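Local structure of Alpha/beta hydrolase (Xanthomonas campestris pv. campestris, 2QJW) at residues Leu9-Glu14 with Arg38-Asp43; Ala79-Gly84 with Phe101-Pro106; Ile87-Ser92 with Leu115-Val120; Ile122-Ala127 with Ala147-Val152. The protein is probably a serine hydrolase of the alpha/beta-hydrolase superfamily, whose substrate is not known. One frame throughout, in Å; residues are numbered along the deposited sequence.

Contact 1: Leu9-Glu14 with Arg38-Asp43; sequences LAHGFE and RPDFTD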
loop_
_atom_site.group_PDB
_atom_site.type_symbol
_atom_site.label_atom_id
_atom_site.label_comp_id
_atom_site.label_asym_id
_atom_site.label_seq_id
_atom_site.Cartn_x
_atom_site.Cartn_y
_atom_site.Cartn_z
ATOM N N LEU A 9 -11.547 4.622 16.714
ATOM C CA LEU A 9 -11.718 4.933 15.286
ATOM C C LEU A 9 -12.423 6.275 15.170
ATOM O O LEU A 9 -13.587 6.379 15.581
ATOM C CB LEU A 9 -12.560 3.847 14.642
ATOM C CG LEU A 9 -12.090 2.435 15.024
ATOM C CD1 LEU A 9 -13.116 1.459 14.559
ATOM C CD2 LEU A 9 -10.670 2.142 14.477
ATOM N N ALA A 10 -11.746 7.314 14.660
ATOM C CA ALA A 10 -12.274 8.689 14.641
ATOM C C ALA A 10 -12.746 9.136 13.276
ATOM O O ALA A 10 -11.956 9.226 12.335
ATOM C CB ALA A 10 -11.181 9.614 15.105
ATOM N N HIS A 11 -14.031 9.407 13.206
ATOM C CA HIS A 11 -14.659 9.864 11.976
ATOM C C HIS A 11 -14.230 11.248 11.530
ATOM O O HIS A 11 -13.739 12.040 12.313
ATOM C CB HIS A 11 -16.184 9.764 12.115
ATOM C CG HIS A 11 -16.834 10.830 12.969
ATOM N ND1 HIS A 11 -16.960 12.163 12.582
ATOM C CD2 HIS A 11 -17.357 10.752 14.209
ATOM C CE1 HIS A 11 -17.566 12.834 13.554
ATOM N NE2 HIS A 11 -17.801 12.009 14.557
ATOM N N GLY A 12 -14.396 11.518 10.222
ATOM C CA GLY A 12 -14.030 12.792 9.646
ATOM C C GLY A 12 -15.043 13.898 9.916
ATOM O O GLY A 12 -16.113 13.674 10.496
ATOM N N PHE A 13 -14.710 15.072 9.405
ATOM C CA PHE A 13 -15.515 16.260 9.593
ATOM C C PHE A 13 -16.890 16.097 8.964
ATOM O O PHE A 13 -17.032 15.632 7.829
ATOM C CB PHE A 13 -14.794 17.479 9.006
ATOM C CG PHE A 13 -15.562 18.764 9.138
ATOM C CD1 PHE A 13 -15.712 19.361 10.371
ATOM C CD2 PHE A 13 -16.109 19.379 8.033
ATOM C CE1 PHE A 13 -16.383 20.569 10.488
ATOM C CE2 PHE A 13 -16.791 20.586 8.151
ATOM C CZ PHE A 13 -16.942 21.167 9.385
ATOM N N GLU A 14 -17.922 16.428 9.725
ATOM C CA GLU A 14 -19.329 16.347 9.286
ATOM C C GLU A 14 -19.735 14.931 8.914
ATOM O O GLU A 14 -20.694 14.736 8.190
ATOM C CB GLU A 14 -19.662 17.323 8.145
ATOM C CG GLU A 14 -19.808 18.751 8.647
ATOM C CD GLU A 14 -20.095 19.762 7.563
ATOM O OE1 GLU A 14 -19.911 19.464 6.359
ATOM O OE2 GLU A 14 -20.475 20.885 7.939
ATOM N N ARG A 38 -16.146 4.040 18.356
ATOM C CA ARG A 38 -16.227 5.110 17.377
ATOM C C ARG A 38 -16.841 6.331 18.067
ATOM O O ARG A 38 -18.090 6.422 18.161
ATOM C CB ARG A 38 -17.087 4.658 16.221
ATOM C CG ARG A 38 -16.363 3.666 15.318
ATOM C CD ARG A 38 -17.384 3.005 14.371
ATOM N NE ARG A 38 -18.144 2.034 15.090
ATOM C CZ ARG A 38 -19.263 1.483 14.640
ATOM N NH1 ARG A 38 -19.787 1.828 13.463
ATOM N NH2 ARG A 38 -19.873 0.582 15.388
ATOM N N PRO A 39 -15.992 7.201 18.616
ATOM C CA PRO A 39 -16.565 8.336 19.344
ATOM C C PRO A 39 -17.340 9.288 18.411
ATOM O O PRO A 39 -16.994 9.427 17.251
ATOM C CB PRO A 39 -15.366 9.029 19.930
ATOM C CG PRO A 39 -14.263 7.923 19.991
ATOM C CD PRO A 39 -14.521 7.148 18.742
ATOM N N ASP A 40 -18.311 9.956 18.974
ATOM C CA ASP A 40 -19.128 10.907 18.218
ATOM C C ASP A 40 -18.583 12.286 18.445
ATOM O O ASP A 40 -18.530 12.798 19.567
ATOM C CB ASP A 40 -20.542 10.800 18.742
ATOM C CG ASP A 40 -21.522 11.557 17.863
ATOM O OD1 ASP A 40 -21.102 12.542 17.219
ATOM O OD2 ASP A 40 -22.683 11.110 17.733
ATOM N N PHE A 41 -18.108 12.906 17.373
ATOM C CA PHE A 41 -17.615 14.251 17.418
ATOM C C PHE A 41 -18.550 15.239 16.683
ATOM O O PHE A 41 -18.100 16.369 16.408
ATOM C CB PHE A 41 -16.234 14.331 16.762
ATOM C CG PHE A 41 -15.219 13.385 17.332
ATOM C CD1 PHE A 41 -14.537 13.694 18.502
ATOM C CD2 PHE A 41 -14.864 12.207 16.632
ATOM C CE1 PHE A 41 -13.531 12.860 19.002
ATOM C CE2 PHE A 41 -13.929 11.357 17.156
ATOM C CZ PHE A 41 -13.248 11.683 18.338
ATOM N N THR A 42 -19.762 14.849 16.383
ATOM C CA THR A 42 -20.619 15.662 15.525
ATOM C C THR A 42 -20.956 17.007 16.181
ATOM O O THR A 42 -21.104 18.003 15.481
ATOM C CB THR A 42 -21.889 14.905 15.098
ATOM O OG1 THR A 42 -22.594 14.430 16.243
ATOM C CG2 THR A 42 -21.539 13.694 14.173
ATOM N N ASP A 43 -21.040 17.061 17.503
ATOM C CA ASP A 43 -21.338 18.334 18.179
ATOM C C ASP A 43 -20.238 19.318 17.987
ATOM O O ASP A 43 -20.469 20.497 17.749
ATOM C CB ASP A 43 -21.606 18.110 19.704
ATOM C CG ASP A 43 -20.500 17.375 20.428
ATOM O OD1 ASP A 43 -19.905 16.418 19.850
ATOM O OD2 ASP A 43 -20.182 17.778 21.591
HETATM O O HOH W 1 -15.659 8.184 15.230
#

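Contact 2: Ala79-Gly84 with Phe101-Pro106; sequences AGSSLG and FLMVPP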
loop_
_atom_site.group_PDB
_atom_site.type_symbol
_atom_site.label_atom_id
_atom_site.label_comp_id
_atom_site.label_asym_id
_atom_site.label_seq_id
_atom_site.Cartn_x
_atom_site.Cartn_y
_atom_site.Cartn_z
ATOM N N ALA A 79 -7.038 5.280 14.993
ATOM C CA ALA A 79 -7.248 5.300 13.540
ATOM C C ALA A 79 -8.213 6.360 13.232
ATOM O O ALA A 79 -9.015 6.767 14.089
ATOM C CB ALA A 79 -7.795 4.004 13.067
ATOM N N GLY A 80 -8.213 6.812 11.996
ATOM C CA GLY A 80 -9.194 7.793 11.592
ATOM C C GLY A 80 -9.266 7.991 10.109
ATOM O O GLY A 80 -8.556 7.360 9.335
ATOM N N SER A 81 -10.158 8.917 9.747
ATOM C CA SER A 81 -10.287 9.413 8.382
ATOM C C SER A 81 -10.236 10.942 8.406
ATOM O O SER A 81 -10.942 11.533 9.207
ATOM C CB SER A 81 -11.588 8.965 7.758
ATOM O OG SER A 81 -11.676 9.477 6.443
ATOM N N SER A 82 -9.397 11.540 7.551
ATOM C CA SER A 82 -9.342 13.017 7.345
ATOM C C SER A 82 -9.173 13.739 8.697
ATOM O O SER A 82 -8.168 13.517 9.367
ATOM C CB SER A 82 -10.549 13.454 6.499
ATOM O OG SER A 82 -10.232 14.777 6.020
ATOM N N LEU A 83 -10.118 14.606 9.100
ATOM C CA LEU A 83 -9.967 15.296 10.383
ATOM C C LEU A 83 -9.733 14.301 11.524
ATOM O O LEU A 83 -8.991 14.587 12.454
ATOM C CB LEU A 83 -11.171 16.162 10.670
ATOM C CG LEU A 83 -11.091 17.047 11.922
ATOM C CD1 LEU A 83 -9.862 17.924 11.950
ATOM C CD2 LEU A 83 -12.387 17.874 12.042
ATOM N N GLY A 84 -10.386 13.138 11.409
ATOM C CA GLY A 84 -10.200 12.063 12.396
ATOM C C GLY A 84 -8.796 11.555 12.421
ATOM O O GLY A 84 -8.275 11.201 13.488
ATOM N N PHE A 101 -3.286 4.287 12.311
ATOM C CA PHE A 101 -3.815 4.022 10.982
ATOM C C PHE A 101 -4.527 5.274 10.485
ATOM O O PHE A 101 -5.514 5.716 11.094
ATOM C CB PHE A 101 -4.764 2.830 10.927
ATOM C CG PHE A 101 -5.219 2.518 9.556
ATOM C CD1 PHE A 101 -4.369 1.937 8.677
ATOM C CD2 PHE A 101 -6.485 2.826 9.154
ATOM C CE1 PHE A 101 -4.804 1.616 7.388
ATOM C CE2 PHE A 101 -6.910 2.542 7.861
ATOM C CZ PHE A 101 -6.070 1.945 6.969
ATOM N N LEU A 102 -4.019 5.844 9.407
ATOM C CA LEU A 102 -4.538 7.133 8.937
ATOM C C LEU A 102 -5.037 7.053 7.536
ATOM O O LEU A 102 -4.304 6.770 6.620
ATOM C CB LEU A 102 -3.428 8.149 8.973
ATOM C CG LEU A 102 -2.591 8.314 10.240
ATOM C CD1 LEU A 102 -1.461 9.381 10.139
ATOM C CD2 LEU A 102 -3.509 8.673 11.414
HETATM N N MSE A 103 -6.328 7.309 7.344
HETATM C CA MSE A 103 -6.940 7.457 6.006
HETATM C C MSE A 103 -6.974 8.960 5.672
HETATM O O MSE A 103 -7.396 9.763 6.496
HETATM C CB MSE A 103 -8.305 6.853 5.910
HETATM C CG MSE A 103 -8.328 5.348 6.251
HETATM SE SE MSE A 103 -10.026 4.525 6.189
HETATM C CE MSE A 103 -10.670 5.322 7.759
ATOM N N VAL A 104 -6.506 9.295 4.469
ATOM C CA VAL A 104 -6.509 10.691 3.910
ATOM C C VAL A 104 -6.210 11.737 5.000
ATOM O O VAL A 104 -7.007 12.626 5.255
ATOM C CB VAL A 104 -7.797 11.000 3.062
ATOM C CG1 VAL A 104 -7.731 10.189 1.760
ATOM C CG2 VAL A 104 -9.059 10.707 3.796
ATOM N N PRO A 105 -5.032 11.643 5.643
ATOM C CA PRO A 105 -4.677 12.602 6.694
ATOM C C PRO A 105 -4.323 13.983 6.145
ATOM O O PRO A 105 -3.524 14.054 5.243
ATOM C CB PRO A 105 -3.440 11.942 7.340
ATOM C CG PRO A 105 -2.796 11.224 6.292
ATOM C CD PRO A 105 -3.933 10.679 5.427
ATOM N N PRO A 106 -4.903 15.036 6.705
ATOM C CA PRO A 106 -4.433 16.358 6.276
ATOM C C PRO A 106 -3.102 16.672 6.944
ATOM O O PRO A 106 -2.899 16.383 8.128
ATOM C CB PRO A 106 -5.501 17.294 6.792
ATOM C CG PRO A 106 -6.071 16.630 7.932
ATOM C CD PRO A 106 -5.954 15.106 7.723
#

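Contact 3: Ile87-Ser92 with Leu115-Val120; sequences IAAQVS and LDAAAV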
loop_
_atom_site.group_PDB
_atom_site.type_symbol
_atom_site.label_atom_id
_atom_site.label_comp_id
_atom_site.label_asym_id
_atom_site.label_seq_id
_atom_site.Cartn_x
_atom_site.Cartn_y
_atom_site.Cartn_z
ATOM N N ILE A 87 -6.598 14.207 14.262
ATOM C CA ILE A 87 -6.597 14.188 15.742
ATOM C C ILE A 87 -5.994 12.893 16.325
ATOM O O ILE A 87 -5.378 12.905 17.386
ATOM C CB ILE A 87 -7.986 14.488 16.344
ATOM C CG1 ILE A 87 -9.042 13.463 15.950
ATOM C CG2 ILE A 87 -8.403 15.918 15.965
ATOM C CD1 ILE A 87 -10.325 13.575 16.780
ATOM N N ALA A 88 -6.121 11.774 15.606
ATOM C CA ALA A 88 -5.514 10.523 16.052
ATOM C C ALA A 88 -4.028 10.701 16.114
ATOM O O ALA A 88 -3.356 10.346 17.067
ATOM C CB ALA A 88 -5.934 9.362 15.102
ATOM N N ALA A 89 -3.453 11.282 15.064
ATOM C CA ALA A 89 -2.035 11.523 15.039
ATOM C C ALA A 89 -1.568 12.455 16.158
ATOM O O ALA A 89 -0.642 12.135 16.858
ATOM C CB ALA A 89 -1.625 12.046 13.632
ATOM N N GLN A 90 -2.254 13.542 16.364
ATOM C CA GLN A 90 -1.862 14.495 17.406
ATOM C C GLN A 90 -1.968 13.835 18.807
ATOM O O GLN A 90 -1.053 14.003 19.624
ATOM C CB GLN A 90 -2.678 15.794 17.359
ATOM C CG GLN A 90 -2.550 16.574 16.082
ATOM C CD GLN A 90 -1.149 17.117 15.842
ATOM O OE1 GLN A 90 -0.314 17.192 16.736
ATOM N NE2 GLN A 90 -0.896 17.504 14.630
ATOM N N VAL A 91 -3.024 13.044 19.008
ATOM C CA VAL A 91 -3.230 12.392 20.297
ATOM C C VAL A 91 -2.166 11.360 20.563
ATOM O O VAL A 91 -1.784 11.165 21.717
ATOM C CB VAL A 91 -4.683 11.837 20.430
ATOM C CG1 VAL A 91 -4.835 10.853 21.638
ATOM C CG2 VAL A 91 -5.635 13.035 20.515
ATOM N N SER A 92 -1.598 10.707 19.526
ATOM C CA SER A 92 -0.549 9.732 19.764
ATOM C C SER A 92 0.698 10.337 20.436
ATOM O O SER A 92 1.467 9.601 21.018
ATOM C CB SER A 92 -0.101 9.033 18.472
ATOM O OG SER A 92 0.610 9.893 17.595
ATOM N N LEU A 115 0.424 18.407 10.995
ATOM C CA LEU A 115 0.314 16.999 11.321
ATOM C C LEU A 115 1.614 16.483 11.857
ATOM O O LEU A 115 2.653 16.717 11.287
ATOM C CB LEU A 115 -0.012 16.216 10.071
ATOM C CG LEU A 115 -0.335 14.701 10.187
ATOM C CD1 LEU A 115 -1.666 14.417 10.933
ATOM C CD2 LEU A 115 -0.285 14.074 8.832
ATOM N N ASP A 116 1.537 15.739 12.978
ATOM C CA ASP A 116 2.683 15.047 13.570
ATOM C C ASP A 116 2.130 13.830 14.278
ATOM O O ASP A 116 0.952 13.741 14.525
ATOM C CB ASP A 116 3.467 15.975 14.495
ATOM C CG ASP A 116 4.855 15.485 14.819
ATOM O OD1 ASP A 116 5.382 14.623 14.141
ATOM O OD2 ASP A 116 5.446 16.090 15.732
ATOM N N ALA A 117 3.027 12.929 14.654
ATOM C CA ALA A 117 2.666 11.668 15.239
ATOM C C ALA A 117 3.828 11.102 16.061
ATOM O O ALA A 117 4.985 11.397 15.804
ATOM C CB ALA A 117 2.255 10.677 14.143
ATOM N N ALA A 118 3.484 10.221 16.991
ATOM C CA ALA A 118 4.473 9.479 17.757
ATOM C C ALA A 118 5.260 8.592 16.815
ATOM O O ALA A 118 4.783 8.171 15.746
ATOM C CB ALA A 118 3.745 8.617 18.759
ATOM N N ALA A 119 6.444 8.218 17.257
ATOM C CA ALA A 119 7.367 7.380 16.504
ATOM C C ALA A 119 7.057 5.904 16.684
ATOM O O ALA A 119 7.890 5.119 17.100
ATOM C CB ALA A 119 8.799 7.717 16.904
ATOM N N VAL A 120 5.847 5.517 16.317
ATOM C CA VAL A 120 5.298 4.194 16.382
ATOM C C VAL A 120 4.895 3.732 14.961
ATOM O O VAL A 120 4.955 4.531 14.031
ATOM C CB VAL A 120 4.099 4.179 17.324
ATOM C CG1 VAL A 120 4.554 4.679 18.731
ATOM C CG2 VAL A 120 2.916 5.024 16.831
#

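Contact 4: Ile122-Ala127 with Ala147-Val152; sequences ISIVHA and ARLLLV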
loop_
_atom_site.group_PDB
_atom_site.type_symbol
_atom_site.label_atom_id
_atom_site.label_comp_id
_atom_site.label_asym_id
_atom_site.label_seq_id
_atom_site.Cartn_x
_atom_site.Cartn_y
_atom_site.Cartn_z
ATOM N N ILE A 122 3.105 3.454 11.707
ATOM C CA ILE A 122 2.092 4.280 11.028
ATOM C C ILE A 122 1.815 3.661 9.679
ATOM O O ILE A 122 2.769 3.346 8.948
ATOM C CB ILE A 122 2.552 5.726 10.844
ATOM C CG1 ILE A 122 2.881 6.355 12.228
ATOM C CG2 ILE A 122 1.532 6.546 10.066
ATOM C CD1 ILE A 122 3.633 7.689 12.127
ATOM N N SER A 123 0.532 3.467 9.378
ATOM C CA SER A 123 0.080 2.991 8.079
ATOM C C SER A 123 -0.945 3.986 7.566
ATOM O O SER A 123 -1.858 4.325 8.290
ATOM C CB SER A 123 -0.475 1.599 8.177
ATOM O OG SER A 123 -0.961 1.131 6.956
ATOM N N ILE A 124 -0.776 4.419 6.315
ATOM C CA ILE A 124 -1.571 5.473 5.714
ATOM C C ILE A 124 -2.185 4.932 4.445
ATOM O O ILE A 124 -1.516 4.242 3.667
ATOM C CB ILE A 124 -0.695 6.731 5.382
ATOM C CG1 ILE A 124 0.071 7.239 6.613
ATOM C CG2 ILE A 124 -1.537 7.839 4.728
ATOM C CD1 ILE A 124 1.216 8.159 6.214
ATOM N N VAL A 125 -3.442 5.276 4.229
ATOM C CA VAL A 125 -4.132 5.074 2.932
ATOM C C VAL A 125 -4.493 6.459 2.416
ATOM O O VAL A 125 -5.226 7.156 3.077
ATOM C CB VAL A 125 -5.364 4.160 2.966
ATOM C CG1 VAL A 125 -5.991 4.005 1.576
ATOM C CG2 VAL A 125 -4.931 2.813 3.526
ATOM N N HIS A 126 -3.936 6.842 1.243
ATOM C CA HIS A 126 -4.303 8.125 0.642
ATOM C C HIS A 126 -4.700 7.962 -0.789
ATOM O O HIS A 126 -4.406 6.989 -1.464
ATOM C CB HIS A 126 -3.140 9.080 0.750
ATOM C CG HIS A 126 -3.529 10.495 0.606
ATOM N ND1 HIS A 126 -4.322 11.113 1.531
ATOM C CD2 HIS A 126 -3.229 11.413 -0.341
ATOM C CE1 HIS A 126 -4.528 12.364 1.129
ATOM N NE2 HIS A 126 -3.887 12.552 -0.009
ATOM N N ALA A 127 -5.489 8.942 -1.231
ATOM C CA ALA A 127 -6.039 8.993 -2.611
ATOM C C ALA A 127 -5.125 9.763 -3.546
ATOM O O ALA A 127 -4.823 10.934 -3.271
ATOM C CB ALA A 127 -7.403 9.654 -2.544
ATOM N N ALA A 147 6.814 6.057 6.872
ATOM C CA ALA A 147 5.549 5.437 7.229
ATOM C C ALA A 147 5.065 4.625 6.068
ATOM O O ALA A 147 5.349 4.951 4.909
ATOM C CB ALA A 147 4.482 6.482 7.516
ATOM N N ARG A 148 4.430 3.485 6.323
ATOM C CA ARG A 148 3.845 2.686 5.253
ATOM C C ARG A 148 2.773 3.566 4.610
ATOM O O ARG A 148 1.955 4.155 5.296
ATOM C CB ARG A 148 3.293 1.338 5.693
ATOM C CG ARG A 148 2.847 0.432 4.549
ATOM C CD ARG A 148 2.503 -0.945 5.000
ATOM N NE ARG A 148 3.690 -1.567 5.564
ATOM C CZ ARG A 148 3.774 -2.827 5.976
ATOM N NH1 ARG A 148 2.749 -3.656 5.880
ATOM N NH2 ARG A 148 4.894 -3.233 6.563
ATOM N N LEU A 149 2.785 3.572 3.281
ATOM C CA LEU A 149 1.862 4.413 2.496
ATOM C C LEU A 149 1.304 3.637 1.345
ATOM O O LEU A 149 2.039 3.132 0.527
ATOM C CB LEU A 149 2.551 5.654 1.974
ATOM C CG LEU A 149 1.719 6.623 1.115
ATOM C CD1 LEU A 149 0.479 7.115 1.791
ATOM C CD2 LEU A 149 2.625 7.828 0.747
ATOM N N LEU A 150 -0.022 3.590 1.294
ATOM C CA LEU A 150 -0.799 3.003 0.171
ATOM C C LEU A 150 -1.568 4.091 -0.534
ATOM O O LEU A 150 -2.323 4.804 0.115
ATOM C CB LEU A 150 -1.799 1.942 0.648
ATOM C CG LEU A 150 -2.657 1.277 -0.403
ATOM C CD1 LEU A 150 -1.748 0.389 -1.238
ATOM C CD2 LEU A 150 -3.775 0.447 0.231
ATOM N N LEU A 151 -1.245 4.251 -1.805
ATOM C CA LEU A 151 -1.890 5.227 -2.694
ATOM C C LEU A 151 -2.795 4.449 -3.612
ATOM O O LEU A 151 -2.363 3.551 -4.326
ATOM C CB LEU A 151 -0.818 6.055 -3.447
ATOM C CG LEU A 151 -0.005 6.989 -2.554
ATOM C CD1 LEU A 151 1.411 7.094 -3.021
ATOM C CD2 LEU A 151 -0.725 8.339 -2.482
ATOM N N VAL A 152 -4.026 4.926 -3.664
ATOM C CA VAL A 152 -5.076 4.305 -4.478
ATOM C C VAL A 152 -5.722 5.293 -5.447
ATOM O O VAL A 152 -5.693 6.509 -5.236
ATOM C CB VAL A 152 -6.189 3.660 -3.614
ATOM C CG1 VAL A 152 -5.630 2.563 -2.699
ATOM C CG2 VAL A 152 -6.894 4.687 -2.742
#

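Contact 1: Leu9-Glu14 with Arg38-Asp43
The loop that leaves the C-terminal end of strand 6-10 meets the 38-43 turn leading into helix 42-45, and His11 carries most of the contact. In alpha/beta hydrolases the loop after this strand commonly helps form the oxyanion hole, so a similar role here is possible. The backbone N of Phe41 donates to His11 NE2 at 3.0 Å, in a fairly straight bond. The donor sits 20° out of the imidazole plane. At the ring's other nitrogen, ND1 donates to Gly12 O at 2.7 Å, almost in the ring plane. Two bonds thus fix the ring's rotation and imply that the proton is on ND1. His11 chi1 (75°) puts CG between the backbone N and the carbonyl carbon, and from there NE2 meets Phe41 N. Phe41 CD2 lies over one imidazole face, the two rings inclined at 59°. Farther along, Phe41 CE2 touches Ala10 CB at 3.8 Å. A water bridges the backbones, donating to Leu9 O and Pro39 O and accepting from His11 N. The turn is held from within: Asp40 OD1 accepts from Thr42 N, which makes an Asx turn, and also from Thr42 OG1. Leu9 CB packs on Arg38 CG at 3.9 Å. Leu9 also rests on Leu25 and Ala26 of helix 20-31. Pro39 and Phe41 face helix 56-71, and strand 76-81 pairs with Ala10.

Contact 2: Ala79-Gly84 with Phe101-Pro106
The Phe101 ring turns an edge to Ala79 CB, which lies near the ring plane; the CB atoms of Phe101 and Ala79 are 3.9 Å apart. With CG anti to the backbone N, the ring stands on the sheet face shared by Ala79, Ser81 and Met103. There it also meets the ring of Phe169 in helix 162-174, the planes at about 45°. At the far end Pro106 CD lies 3.2 Å from Ser82 O, at the turn into helix 83-92.

Between these ends, strands 76-81 and 99-103 run parallel. Gly80 N donates to Phe101 O at 3.0 Å, nearly in line with the carbonyl. Gly80 O accepts from Met103 N at 3.0 Å. Ser82 N then donates to Met103 O at 2.9 Å, which carries the pairing into the turn. Met103, a selenomethionine, bends at chi3 and brings CE to 3.3 Å from Gly80 O and 3.8 Å from Ser81 CB. Val104 CG2 touches Ser81 OG at 3.9 Å.

Gly80, Ser82 and Gly84 fit the GxSxG nucleophile elbow. Ser82 has the strained backbone of such a turn (phi 53°, psi -119°), and Gly80 packs closely against Gly84. Ser82 touches His156, and with Asp130 the three fit a catalytic triad. The pairing with 101-106 anchors the backbone of Ser82 at the elbow. Together with the neighbours His156 and Asp130, this is consistent with Ser82 being the nucleophile.

Contact 3: Ile87-Ser92 with Leu115-Val120
Ser92 OG makes the one direct hydrogen bond across the contact, accepting from Ala118 N at 3.0 Å with a nearly straight N-H...O angle of 175°. The same hydroxyl donates to Ala89 O at 2.7 Å, in the carbonyl plane and on a lone pair. Its first torsion (chi1 70°) tucks OG between the backbone N and carbonyl carbon of Ser92, where it can reach both partners. One hydroxyl therefore ties helix 83-92 to the loop.

Gln90 reaches the loop by a different route. Its chain bends at chi2 (-65°), which brings the amide alongside Leu115, with NE2 3.6 Å from Leu115 CA. The NE2 donates to Ala114 O, just before the loop segment. Asp116 N nearby is also a donor, so the two do not bond.

The segments join helix 83-92, which follows the probable nucleophile elbow, to the irregular chain that runs from strand 99-103 to strand 122-127. The helix packs on the sheet through Ala88 and Ala89, which touch Leu100.

Apolar contacts centre on Ala89. Its CB meets Leu115 CD1 at 3.6 Å and Ala117 CB at 4.1 Å. Two methyls also lie against backbone carbonyls: Ala89 CB is 3.2 Å from Asp116 O, and Ala118 CB is 3.4 Å from Ser92 O.

Charge stays at the margin. Asp116 OD1 forms a salt bridge with Arg145 and accepts a weak bond from Ala117 N.

Contact 4: Ile122-Ala127 with Ala147-Val152
Ile124 and Leu149 meet at the apolar centre, where Ile124 CG2 touches Leu149 CD1 at 3.6 Å and the two side chains cross at a slant. Leu149 has CG anti to its backbone N (chi1 179°), and CD1 turns back over the neighbouring strand. Ile124 CD1 reaches the other way, to Ala147 CB at 3.9 Å. Ala147 CB also meets Ile122 CG2 at 3.9 Å. On the same sheet face as Ile124 and Leu149, His126 CB lies 4.1 Å from Leu151 CD2. On the opposite face, that of Val125, Leu150 and Val152, Val125 CG2 and Leu150 CD2 are 4.2 Å apart.

Five backbone hydrogen bonds hold the strands together in parallel register. Ile122 O, Ile124 O and His126 O accept from Arg148 N, Leu150 N and Val152 N. Ile124 N and His126 N donate to Arg148 O and Leu150 O. His126 N to Leu150 O is 2.8 Å, at 165°.

His126 NE2 is satisfied by Ile133 O in the loop after strand 122-127, while the Arg148 side chain leads away from the pair. Helix 135-145 links the strands as a beta-alpha-beta crossover and covers Ile124, His126 and Leu149. Strand 99-103 flanks 122-127. Strand 148-152 is outermost in this chain, but Leu149 to Leu151 pair antiparallel with a strand of the second subunit, which continues the sheet.

Overall arrangement
Contacts 1, 2 and 4 reach the one parallel sheet. Contact 2 is the most central. Contact 1 is also buried, but lies about 21 Å from contact 4, centre to centre, on the opposite side of the chain's centre. Contact 4 is buried, yet at this chain's edge strand, where it alone meets the second subunit. Contact 2 joins them: Ala10 pairs with Ala79 and Ser81, and Val125 O lies 2.9 Å from Val104 N. Contact 3 shares helix 83-92 with contact 2 and is only partly buried. Backbone pairing dominates contacts 2 and 4. Contacts 1 and 3 each have one direct hydrogen bond, backbone N to side chain, beside apolar packing; contact 1 adds a bridging water.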